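Local coordinates for protein mycolic acid synthase (Mycobacterium tuberculosis, PDB 1L1E) that probably converts a cis double bond of mycolic acid chains into a cyclopropane ring, using S-adenosyl-L-methionine as the methylene donor, at residues L27-T32 and T44-Q49; C35-R40 and Q226-H231; H167-P172 and T278-F283; L230-T235 and K271-G276. One frame throughout, in Å; residues are numbered along the deposited sequence.

Interaction 1 (L27-T32 and T44-Q49); sequences LDPTQT and TLQEAQ. With SAH (S-adenosyl-L-homocysteine), chain D.
A single water holds the two segments together in place of any direct hydrogen bond: it donates to Asp-28 OD1 at 2.6 Å and to the carbonyl oxygen of Thr-32, and accepts from Gln-49 NE2. Asp-28 can serve as its anchor because chi1 of 71° sets CG between its own backbone N and carbonyl carbon, turning the carboxylate back over the loop. There OD2 takes two donors from Thr-30, the hydroxyl OG1 at 2.6 Å on the syn lone pair and the backbone N from above the carboxylate plane, while OD1 accepts from Thr-32 N. The helix side adds van der Waals contacts. Gln-46 reaches out extended, its side chain crossing that of Pro-29 at about a right angle, OE1 3.5 Å from Pro-29 CG and NE2 as far from Thr-30 CG2. Gln-49, bent at chi2, runs past Thr-32 in the opposite direction, CD 3.5 Å from Thr-32 CG2; its amide also binds Lys-52 and the carbonyl of Ser-34. Thr-32 CA lies 3.6 Å from OXT of S-adenosyl-L-homocysteine. The arrangement is an Asx turn within a type I beta turn, set against the first turn of helix 45-58 and bordering the cofactor pocket of this methyltransferase.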
# COMPACT_ATOMS: atom_id res chain seq x y z
N LEU A 27 9.11 1.33 11.01
CA LEU A 27 8.06 2.18 10.44
C LEU A 27 8.00 3.50 11.22
O LEU A 27 8.46 3.58 12.36
CB LEU A 27 6.70 1.47 10.53
CG LEU A 27 6.56 0.10 9.87
CD1 LEU A 27 5.16 -0.44 10.08
CD2 LEU A 27 6.87 0.21 8.39
N ASP A 28 7.44 4.53 10.60
CA ASP A 28 7.31 5.82 11.28
C ASP A 28 6.21 5.65 12.36
O ASP A 28 5.60 4.59 12.44
CB ASP A 28 6.90 6.90 10.27
CG ASP A 28 5.48 6.74 9.80
OD1 ASP A 28 5.18 5.74 9.11
OD2 ASP A 28 4.66 7.62 10.13
N PRO A 29 5.97 6.68 13.19
CA PRO A 29 4.95 6.62 14.25
C PRO A 29 3.54 6.23 13.82
O PRO A 29 2.84 5.53 14.55
CB PRO A 29 5.00 8.01 14.86
CG PRO A 29 6.45 8.36 14.74
CD PRO A 29 6.74 7.93 13.30
N THR A 30 3.11 6.68 12.65
CA THR A 30 1.78 6.35 12.15
C THR A 30 1.71 4.90 11.69
O THR A 30 0.65 4.40 11.34
CB THR A 30 1.39 7.24 10.95
OG1 THR A 30 2.16 6.86 9.80
CG2 THR A 30 1.66 8.71 11.27
N GLN A 31 2.86 4.23 11.67
CA GLN A 31 2.94 2.84 11.23
C GLN A 31 2.45 2.62 9.79
O GLN A 31 1.79 1.62 9.49
CB GLN A 31 2.17 1.92 12.19
CG GLN A 31 2.83 1.72 13.56
CD GLN A 31 2.51 0.35 14.18
OE1 GLN A 31 2.99 -0.69 13.70
NE2 GLN A 31 1.69 0.35 15.23
N THR A 32 2.76 3.56 8.89
CA THR A 32 2.37 3.40 7.49
C THR A 32 3.39 2.49 6.85
O THR A 32 4.59 2.71 6.99
CB THR A 32 2.33 4.75 6.75
OG1 THR A 32 1.29 5.55 7.31
CG2 THR A 32 2.05 4.56 5.26
N THR A 44 10.55 14.40 6.78
CA THR A 44 10.93 13.25 7.58
C THR A 44 10.05 12.13 7.03
O THR A 44 9.13 12.39 6.24
CB THR A 44 10.59 13.45 9.08
OG1 THR A 44 9.17 13.58 9.23
CG2 THR A 44 11.26 14.69 9.63
N LEU A 45 10.32 10.90 7.44
CA LEU A 45 9.52 9.78 6.97
C LEU A 45 8.05 9.98 7.36
O LEU A 45 7.17 9.80 6.52
CB LEU A 45 10.04 8.46 7.55
CG LEU A 45 9.34 7.18 7.10
CD1 LEU A 45 9.27 7.12 5.57
CD2 LEU A 45 10.08 5.99 7.66
N GLN A 46 7.79 10.36 8.61
CA GLN A 46 6.41 10.58 9.04
C GLN A 46 5.72 11.67 8.22
O GLN A 46 4.53 11.53 7.87
CB GLN A 46 6.34 10.92 10.54
CG GLN A 46 4.93 11.23 11.02
CD GLN A 46 4.78 11.24 12.53
OE1 GLN A 46 5.75 11.46 13.26
NE2 GLN A 46 3.56 11.02 13.01
N GLU A 47 6.43 12.74 7.91
CA GLU A 47 5.85 13.83 7.12
C GLU A 47 5.55 13.34 5.69
O GLU A 47 4.51 13.69 5.11
CB GLU A 47 6.80 15.03 7.05
CG GLU A 47 7.03 15.73 8.39
CD GLU A 47 7.92 16.94 8.30
OE1 GLU A 47 8.99 16.86 7.66
OE2 GLU A 47 7.55 18.00 8.87
N ALA A 48 6.45 12.53 5.13
CA ALA A 48 6.27 12.03 3.77
C ALA A 48 5.16 10.98 3.68
O ALA A 48 4.58 10.79 2.61
CB ALA A 48 7.58 11.47 3.23
N GLN A 49 4.87 10.30 4.78
CA GLN A 49 3.80 9.30 4.78
C GLN A 49 2.47 10.05 4.90
O GLN A 49 1.45 9.62 4.34
CB GLN A 49 3.96 8.30 5.94
CG GLN A 49 5.15 7.37 5.79
CD GLN A 49 4.97 6.32 4.69
OE1 GLN A 49 4.25 6.54 3.71
NE2 GLN A 49 5.66 5.19 4.83
N SAH D . -2.56 0.33 3.40
CA SAH D . -1.74 0.26 4.61
CB SAH D . -1.19 -1.17 4.82
CG SAH D . -0.39 -1.77 3.66
SD SAH D . 0.22 -3.44 3.99
C SAH D . -0.56 1.24 4.52
O SAH D . -0.47 1.95 3.51
OXT SAH D . 0.27 1.27 5.44
C5' SAH D . -1.05 -4.44 3.13
C4' SAH D . -2.44 -4.42 3.78
O4' SAH D . -3.46 -5.00 2.92
C3' SAH D . -2.51 -5.21 5.08
O3' SAH D . -3.39 -4.50 5.98
C2' SAH D . -3.11 -6.53 4.65
O2' SAH D . -3.65 -7.26 5.76
C1' SAH D . -4.12 -6.07 3.65
N9 SAH D . -4.60 -7.12 2.73
C8 SAH D . -3.92 -8.01 1.96
N7 SAH D . -4.61 -8.82 1.23
C5 SAH D . -5.92 -8.43 1.52
C6 SAH D . -7.20 -8.89 1.07
N6 SAH D . -7.35 -9.88 0.18
N1 SAH D . -8.32 -8.27 1.58
C2 SAH D . -8.18 -7.26 2.48
N3 SAH D . -7.03 -6.75 2.97
C4 SAH D . -5.93 -7.39 2.44
O HOH W 1 6.74 4.41 7.57

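Interaction 2 (C35-R40 and Q226-H231); sequences CAYFER and QSLQLH. With CO3 (carbonate ion), chain C.
His-231 points its side chain at the loop 35-40 and meets it along its whole length. CB lies 3.3 Å from Ala-36 O, a buried carbonyl oxygen with no polar partner in the model, and 4.0 Å from Cys-35 SG. CG is 4.1 Å from Tyr-37 CD1, and with chi1 at -66°, which places CG anti to the carbonyl carbon, the imidazole turns one face to Tyr-37 and its ND1 edge to Phe-38. ND1 comes 3.1 Å from Phe-38 N and also reaches Phe-38 CB. CE1 turns its edge to Phe-38 O, in the plane of the ring. At the tip, His-231 NE2 is 3.7 Å from Tyr-37 CE1. The two side chains lie alongside and point the same way, yet the rings form an edge-to-face pair: the edge of Tyr-37 is turned to the face of His-231, with the ring planes at 57° and Tyr-37 CD1 above the centre of the imidazole. The same CD1 of Tyr-37 also meets Leu-228 CD2 at 3.5 Å, and Leu-228 CB packs on Cys-35 SG. Gln-226 ends near the phenol, but its amide oxygen is bonded to Lys-59. On the pocket side, Cys-35 N donates to O3 of the carbonate at 2.6 Å, a fairly straight bond at 158°. The chemistry is therefore divided: aromatic and aliphatic surfaces fix the loop against the start of helix 229-245, while a backbone N-H of the same loop presents itself to an anion beside the cofactor site.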
# COMPACT_ATOMS: atom_id res chain seq x y z
N CYS A 35 5.02 2.82 0.17
CA CYS A 35 5.79 3.93 -0.40
C CYS A 35 5.33 5.31 0.07
O CYS A 35 4.16 5.66 -0.09
CB CYS A 35 5.71 3.89 -1.92
SG CYS A 35 6.64 5.20 -2.71
N ALA A 36 6.24 6.08 0.66
CA ALA A 36 5.87 7.42 1.13
C ALA A 36 5.99 8.43 -0.02
O ALA A 36 6.41 8.07 -1.13
CB ALA A 36 6.76 7.83 2.31
N TYR A 37 5.60 9.67 0.24
CA TYR A 37 5.66 10.73 -0.77
C TYR A 37 6.42 11.96 -0.27
O TYR A 37 5.89 12.74 0.52
CB TYR A 37 4.25 11.11 -1.21
CG TYR A 37 4.19 12.13 -2.34
CD1 TYR A 37 4.96 11.98 -3.49
CD2 TYR A 37 3.33 13.22 -2.26
CE1 TYR A 37 4.87 12.89 -4.55
CE2 TYR A 37 3.24 14.15 -3.31
CZ TYR A 37 4.01 13.98 -4.44
OH TYR A 37 3.93 14.91 -5.45
N PHE A 38 7.65 12.12 -0.73
CA PHE A 38 8.46 13.26 -0.32
C PHE A 38 8.16 14.52 -1.15
O PHE A 38 8.90 14.84 -2.08
CB PHE A 38 9.95 12.91 -0.41
CG PHE A 38 10.37 11.80 0.54
CD1 PHE A 38 10.12 10.46 0.21
CD2 PHE A 38 10.96 12.10 1.76
CE1 PHE A 38 10.46 9.43 1.11
CE2 PHE A 38 11.30 11.09 2.66
CZ PHE A 38 11.04 9.75 2.33
N GLU A 39 7.07 15.20 -0.82
CA GLU A 39 6.68 16.43 -1.51
C GLU A 39 7.86 17.38 -1.44
O GLU A 39 8.22 18.01 -2.44
CB GLU A 39 5.48 17.09 -0.84
CG GLU A 39 4.15 16.58 -1.29
CD GLU A 39 3.02 17.30 -0.60
OE1 GLU A 39 1.87 17.17 -1.06
OE2 GLU A 39 3.28 17.99 0.41
N ARG A 40 8.43 17.49 -0.25
CA ARG A 40 9.61 18.32 -0.02
C ARG A 40 10.71 17.31 0.26
O ARG A 40 10.51 16.36 1.01
CB ARG A 40 9.48 19.22 1.22
CG ARG A 40 8.09 19.74 1.56
CD ARG A 40 8.20 20.73 2.74
NE ARG A 40 9.01 20.20 3.83
CZ ARG A 40 8.55 19.48 4.85
NH1 ARG A 40 7.26 19.18 4.93
NH2 ARG A 40 9.38 19.04 5.78
N GLN A 226 0.05 8.10 -11.69
CA GLN A 226 1.19 8.85 -11.19
C GLN A 226 2.22 7.86 -10.69
O GLN A 226 1.88 6.98 -9.91
CB GLN A 226 0.78 9.80 -10.06
CG GLN A 226 1.96 10.44 -9.31
CD GLN A 226 1.51 11.61 -8.43
OE1 GLN A 226 0.31 11.83 -8.24
NE2 GLN A 226 2.47 12.37 -7.89
N SER A 227 3.46 8.00 -11.14
CA SER A 227 4.52 7.10 -10.69
C SER A 227 5.27 7.74 -9.52
O SER A 227 5.47 8.95 -9.49
CB SER A 227 5.49 6.79 -11.83
OG SER A 227 6.06 7.98 -12.33
N LEU A 228 5.68 6.91 -8.57
CA LEU A 228 6.40 7.38 -7.39
C LEU A 228 7.69 6.59 -7.22
O LEU A 228 8.19 6.42 -6.11
CB LEU A 228 5.53 7.20 -6.15
CG LEU A 228 4.28 8.09 -6.10
CD1 LEU A 228 3.42 7.68 -4.93
CD2 LEU A 228 4.70 9.55 -5.99
N GLN A 229 8.22 6.10 -8.33
CA GLN A 229 9.43 5.29 -8.33
C GLN A 229 10.53 5.67 -7.34
O GLN A 229 10.90 4.87 -6.47
CB GLN A 229 10.01 5.26 -9.75
CG GLN A 229 11.17 4.29 -9.94
CD GLN A 229 11.54 4.15 -11.40
OE1 GLN A 229 11.89 5.13 -12.06
NE2 GLN A 229 11.45 2.93 -11.92
N LEU A 230 11.04 6.89 -7.46
CA LEU A 230 12.14 7.34 -6.60
C LEU A 230 11.73 7.61 -5.15
O LEU A 230 12.58 7.66 -4.26
CB LEU A 230 12.80 8.59 -7.20
CG LEU A 230 13.36 8.41 -8.62
CD1 LEU A 230 14.07 9.69 -9.07
CD2 LEU A 230 14.32 7.23 -8.67
N HIS A 231 10.44 7.79 -4.90
CA HIS A 231 9.99 8.02 -3.54
C HIS A 231 10.04 6.69 -2.80
O HIS A 231 10.26 6.65 -1.59
CB HIS A 231 8.57 8.59 -3.53
CG HIS A 231 8.46 9.96 -4.12
ND1 HIS A 231 8.76 11.11 -3.41
CD2 HIS A 231 8.14 10.37 -5.37
CE1 HIS A 231 8.61 12.16 -4.19
NE2 HIS A 231 8.24 11.74 -5.39
C CO3 C . 3.58 -0.01 -1.92
O1 CO3 C . 2.58 -0.32 -2.99
O2 CO3 C . 4.29 -1.01 -1.34
O3 CO3 C . 3.76 1.28 -1.53

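Interaction 3 (H167-P172 and T278-F283); sequences HTIVRP and TDVDQF. With CO3 (carbonate ion), chain C.
His-167 and Gln-282 face each other across the antiparallel strands 167-170 and 279-283, imidazole and amide planes turned 62° apart. Gln-282 NE2 donates to His-167 ND1 at 3.2 Å along a nearly straight line of 168°; ND1 lies in the amide plane of Gln-282, while the amide nitrogen is tilted slightly from the imidazole plane. At the other side of the ring, His-167 NE2 donates to carbonate O3 at 2.8 Å, and bonds at both nitrogens hold the rotation of the ring. Lys-59, bonded to Gln-282 OE1, stands behind it as a further shell. On the same face, Val-280 sends its two methyls to different partners: CG1, anti to the backbone N at chi1 170°, lies 3.6 Å from His-167 NE2, and CG2 is 3.9 Å from Ile-169 CG1, the side chains crossing at a slant.

The other face carries Val-170, which lies alongside Asp-279 and points the same way, CG2 packing on its CB. Val-170 CG1 approaches Phe-283 from the opposite direction and meets the edge of the ring in its plane, 4.0 Å from CE1. Between the faces, Thr-168 pairs with Asp-281 and Val-170 with Asp-279 through reciprocal backbone bonds, the shortest being Val-170 N to Asp-279 O at 2.7 Å. Strand 279-286 runs between 163-170 and 221-227 in the seven-stranded methyltransferase sheet; Phe-273 of helix 256-274 and Tyr-232 of helix 229-245 cover Ile-169 and Val-280.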
# COMPACT_ATOMS: atom_id res chain seq x y z
N HIS A 167 -3.19 2.13 -5.34
CA HIS A 167 -1.76 2.39 -5.23
C HIS A 167 -1.08 1.03 -5.10
O HIS A 167 -1.37 0.27 -4.18
CB HIS A 167 -1.54 3.29 -4.00
CG HIS A 167 -0.12 3.34 -3.51
ND1 HIS A 167 0.45 4.50 -3.04
CD2 HIS A 167 0.80 2.37 -3.34
CE1 HIS A 167 1.67 4.24 -2.60
NE2 HIS A 167 1.91 2.95 -2.77
N THR A 168 -0.19 0.73 -6.04
CA THR A 168 0.48 -0.57 -6.04
C THR A 168 1.80 -0.57 -6.79
O THR A 168 2.02 0.26 -7.68
CB THR A 168 -0.43 -1.63 -6.70
OG1 THR A 168 -1.64 -1.75 -5.96
CG2 THR A 168 0.26 -2.98 -6.76
N ILE A 169 2.66 -1.51 -6.42
CA ILE A 169 3.94 -1.72 -7.06
C ILE A 169 3.59 -2.27 -8.44
O ILE A 169 2.65 -3.05 -8.58
CB ILE A 169 4.79 -2.78 -6.28
CG1 ILE A 169 5.35 -2.15 -5.00
CG2 ILE A 169 5.91 -3.35 -7.16
CD1 ILE A 169 5.93 -3.17 -4.03
N VAL A 170 4.34 -1.85 -9.45
CA VAL A 170 4.11 -2.35 -10.83
C VAL A 170 5.45 -2.59 -11.51
O VAL A 170 6.48 -2.05 -11.10
CB VAL A 170 3.32 -1.34 -11.66
CG1 VAL A 170 1.92 -1.05 -11.09
CG2 VAL A 170 4.02 0.02 -11.77
N ARG A 171 5.40 -3.40 -12.55
CA ARG A 171 6.59 -3.72 -13.34
C ARG A 171 6.70 -2.73 -14.49
O ARG A 171 5.72 -2.49 -15.22
CB ARG A 171 6.50 -5.15 -13.86
CG ARG A 171 6.58 -6.19 -12.75
CD ARG A 171 5.71 -7.42 -13.02
NE ARG A 171 6.41 -8.45 -13.80
CZ ARG A 171 6.18 -9.76 -13.69
NH1 ARG A 171 5.26 -10.23 -12.84
NH2 ARG A 171 6.81 -10.69 -14.41
N PRO A 172 7.87 -2.11 -14.72
CA PRO A 172 8.00 -1.13 -15.77
C PRO A 172 7.62 -1.71 -17.11
O PRO A 172 7.80 -2.95 -17.31
CB PRO A 172 9.46 -0.72 -15.70
CG PRO A 172 10.10 -1.49 -14.56
CD PRO A 172 9.07 -2.38 -13.94
N THR A 278 11.65 -1.78 -11.07
CA THR A 278 10.28 -1.83 -10.61
C THR A 278 9.78 -0.41 -10.39
O THR A 278 10.57 0.52 -10.32
CB THR A 278 10.16 -2.66 -9.30
OG1 THR A 278 10.96 -2.06 -8.27
CG2 THR A 278 10.66 -4.07 -9.53
N ASP A 279 8.47 -0.23 -10.28
CA ASP A 279 7.89 1.10 -10.09
C ASP A 279 6.70 1.00 -9.13
O ASP A 279 6.29 -0.09 -8.73
CB ASP A 279 7.41 1.65 -11.44
CG ASP A 279 7.42 3.18 -11.51
OD1 ASP A 279 7.00 3.85 -10.55
OD2 ASP A 279 7.85 3.72 -12.55
N VAL A 280 6.17 2.16 -8.74
CA VAL A 280 5.00 2.23 -7.86
C VAL A 280 4.09 3.28 -8.48
O VAL A 280 4.49 4.44 -8.66
CB VAL A 280 5.36 2.65 -6.43
CG1 VAL A 280 4.09 2.94 -5.63
CG2 VAL A 280 6.14 1.55 -5.74
N ASP A 281 2.87 2.88 -8.81
CA ASP A 281 1.91 3.76 -9.45
C ASP A 281 0.62 3.94 -8.65
O ASP A 281 0.20 3.04 -7.92
CB ASP A 281 1.53 3.22 -10.83
CG ASP A 281 2.53 3.60 -11.93
OD1 ASP A 281 3.60 4.15 -11.63
OD2 ASP A 281 2.23 3.32 -13.11
N GLN A 282 -0.00 5.10 -8.82
CA GLN A 282 -1.27 5.38 -8.18
C GLN A 282 -2.23 5.54 -9.35
O GLN A 282 -2.06 6.44 -10.18
CB GLN A 282 -1.22 6.68 -7.36
CG GLN A 282 -0.38 6.65 -6.08
CD GLN A 282 -0.84 7.70 -5.05
OE1 GLN A 282 -1.39 8.74 -5.42
NE2 GLN A 282 -0.60 7.44 -3.77
N PHE A 283 -3.22 4.65 -9.43
CA PHE A 283 -4.20 4.70 -10.50
C PHE A 283 -5.50 5.27 -9.99
O PHE A 283 -6.05 4.80 -8.99
CB PHE A 283 -4.50 3.29 -11.04
CG PHE A 283 -3.31 2.57 -11.59
CD1 PHE A 283 -2.48 1.83 -10.75
CD2 PHE A 283 -3.03 2.58 -12.96
CE1 PHE A 283 -1.40 1.12 -11.26
CE2 PHE A 283 -1.95 1.87 -13.48
CZ PHE A 283 -1.13 1.14 -12.63
C CO3 C . 3.58 -0.01 -1.92
O1 CO3 C . 2.58 -0.32 -2.99
O2 CO3 C . 4.29 -1.01 -1.34
O3 CO3 C . 3.76 1.28 -1.53

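Interaction 4 (L230-T235 and K271-G276); sequences LHYART and KLFRQG
The carbonyl oxygen of His-231 is gripped twice from within its own helix, by Thr-235 OG1 at 2.7 Å and by Thr-235 N at 3.1 Å, the two donors arriving from opposite faces of the carbonyl plane. Thr-235 OG1 also binds Ala-36 N, tying this turn to the loop 35-40. One residue along, Tyr-232 turns to the other helix: CG lies anti to the backbone N (chi1 -163°), which carries the ring edge onto Phe-273. The pair is a nearly ideal T-shaped stack, planes at 88° and centroids 4.5 Å apart, with Tyr-232 CD2 above the centre of the Phe-273 ring; CD2 to Phe-273 CZ is a tight 3.2 Å. This is helix-against-helix packing, of helix 229-245 on the end of 256-274, where Gly-276 closes the latter in a Schellman motif. Tyr-232 also lines the carbonate pocket, and Phe-273 lies close to Cys-269, the active-site residue inferred by similarity. Farther out, Arg-274, bent at chi3, reaches across and lays one guanidinium face over Ala-233, whose CB is 3.6 Å from NH2. A salt bridge to Asp-237, a turn later on helix 229-245, holds that guanidinium, whereas Arg-234 pairs with Asp-41 and lies by Phe-38.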
# COMPACT_ATOMS: atom_id res chain seq x y z
N LEU A 230 11.04 6.89 -7.46
CA LEU A 230 12.14 7.34 -6.60
C LEU A 230 11.73 7.61 -5.15
O LEU A 230 12.58 7.66 -4.26
CB LEU A 230 12.80 8.59 -7.20
CG LEU A 230 13.36 8.41 -8.62
CD1 LEU A 230 14.07 9.69 -9.07
CD2 LEU A 230 14.32 7.23 -8.67
N HIS A 231 10.44 7.79 -4.90
CA HIS A 231 9.99 8.02 -3.54
C HIS A 231 10.04 6.69 -2.80
O HIS A 231 10.26 6.65 -1.59
CB HIS A 231 8.57 8.59 -3.53
CG HIS A 231 8.46 9.96 -4.12
ND1 HIS A 231 8.76 11.11 -3.41
CD2 HIS A 231 8.14 10.37 -5.37
CE1 HIS A 231 8.61 12.16 -4.19
NE2 HIS A 231 8.24 11.74 -5.39
N TYR A 232 9.87 5.59 -3.51
CA TYR A 232 9.91 4.29 -2.84
C TYR A 232 11.34 3.93 -2.48
O TYR A 232 11.58 3.36 -1.42
CB TYR A 232 9.26 3.20 -3.70
CG TYR A 232 8.92 1.95 -2.91
CD1 TYR A 232 8.48 2.05 -1.59
CD2 TYR A 232 8.98 0.69 -3.50
CE1 TYR A 232 8.11 0.92 -0.87
CE2 TYR A 232 8.61 -0.45 -2.78
CZ TYR A 232 8.18 -0.33 -1.47
OH TYR A 232 7.81 -1.45 -0.75
N ALA A 233 12.28 4.27 -3.35
CA ALA A 233 13.69 3.99 -3.09
C ALA A 233 14.12 4.66 -1.78
O ALA A 233 14.80 4.05 -0.96
CB ALA A 233 14.55 4.50 -4.25
N ARG A 234 13.71 5.91 -1.58
CA ARG A 234 14.09 6.61 -0.36
C ARG A 234 13.34 6.12 0.89
O ARG A 234 13.86 6.19 2.01
CB ARG A 234 13.86 8.12 -0.51
CG ARG A 234 14.82 8.90 0.37
CD ARG A 234 14.15 9.91 1.25
NE ARG A 234 13.93 11.17 0.57
CZ ARG A 234 14.23 12.35 1.09
NH1 ARG A 234 14.76 12.41 2.31
NH2 ARG A 234 13.99 13.47 0.42
N THR A 235 12.12 5.64 0.68
CA THR A 235 11.33 5.11 1.78
C THR A 235 12.06 3.86 2.27
O THR A 235 12.33 3.70 3.46
CB THR A 235 9.93 4.70 1.30
OG1 THR A 235 9.26 5.84 0.74
CG2 THR A 235 9.10 4.14 2.45
N LYS A 271 17.54 -0.60 -4.25
CA LYS A 271 18.38 -0.60 -5.46
C LYS A 271 17.56 -0.81 -6.73
O LYS A 271 17.82 -0.18 -7.75
CB LYS A 271 19.42 -1.72 -5.40
CG LYS A 271 20.64 -1.47 -4.53
CD LYS A 271 21.59 -2.66 -4.65
CE LYS A 271 22.94 -2.41 -4.00
NZ LYS A 271 23.86 -3.57 -4.24
N LEU A 272 16.58 -1.71 -6.65
CA LEU A 272 15.75 -2.03 -7.80
C LEU A 272 14.89 -0.88 -8.31
O LEU A 272 14.86 -0.62 -9.51
CB LEU A 272 14.85 -3.23 -7.49
CG LEU A 272 15.55 -4.54 -7.11
CD1 LEU A 272 14.55 -5.67 -7.23
CD2 LEU A 272 16.76 -4.82 -8.02
N PHE A 273 14.19 -0.20 -7.41
CA PHE A 273 13.36 0.92 -7.83
C PHE A 273 14.23 2.09 -8.27
O PHE A 273 13.85 2.86 -9.15
CB PHE A 273 12.43 1.35 -6.69
CG PHE A 273 11.34 0.35 -6.39
CD1 PHE A 273 11.60 -0.77 -5.61
CD2 PHE A 273 10.05 0.54 -6.89
CE1 PHE A 273 10.60 -1.70 -5.34
CE2 PHE A 273 9.05 -0.39 -6.63
CZ PHE A 273 9.32 -1.51 -5.85
N ARG A 274 15.40 2.22 -7.66
CA ARG A 274 16.32 3.29 -7.99
C ARG A 274 16.91 3.07 -9.39
O ARG A 274 17.12 4.03 -10.14
CB ARG A 274 17.43 3.35 -6.93
CG ARG A 274 18.43 4.48 -7.09
CD ARG A 274 19.13 4.74 -5.76
NE ARG A 274 18.33 5.62 -4.90
CZ ARG A 274 18.16 5.45 -3.59
NH1 ARG A 274 18.74 4.44 -2.96
NH2 ARG A 274 17.40 6.31 -2.92
N GLN A 275 17.14 1.81 -9.74
CA GLN A 275 17.69 1.48 -11.05
C GLN A 275 16.59 1.27 -12.09
O GLN A 275 16.87 0.95 -13.24
CB GLN A 275 18.55 0.22 -10.97
CG GLN A 275 19.76 0.37 -10.07
CD GLN A 275 20.44 -0.95 -9.80
OE1 GLN A 275 21.02 -1.56 -10.69
NE2 GLN A 275 20.37 -1.41 -8.56
N GLY A 276 15.34 1.44 -11.67
CA GLY A 276 14.21 1.31 -12.58
C GLY A 276 13.68 -0.08 -12.91
O GLY A 276 12.93 -0.22 -13.87

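How the interactions relate
Interaction 1 comes first along the chain; its segments alternate with those of interaction 2, while interaction 4 nests within the loop closed by interaction 3. The loop ahead of helix 45-58 supplies segments to 1 and 2, which touch, their centres 13 Å apart. Interactions 2 and 4 share Leu-230 and His-231 on helix 229-245, with centres 9 Å apart; 2 and 3 meet in the sheet, where strands 221-227 and 279-286 are neighbours. Phe-273 packs interaction 4 onto 3. Interactions 1 and 3, about 20 Å apart between centres, do not touch. They line adjoining parts of the cofactor and carbonate sites: 1 borders the cofactor, 2 and 3 bind the same carbonate, and 4 adds Tyr-232 to its pocket.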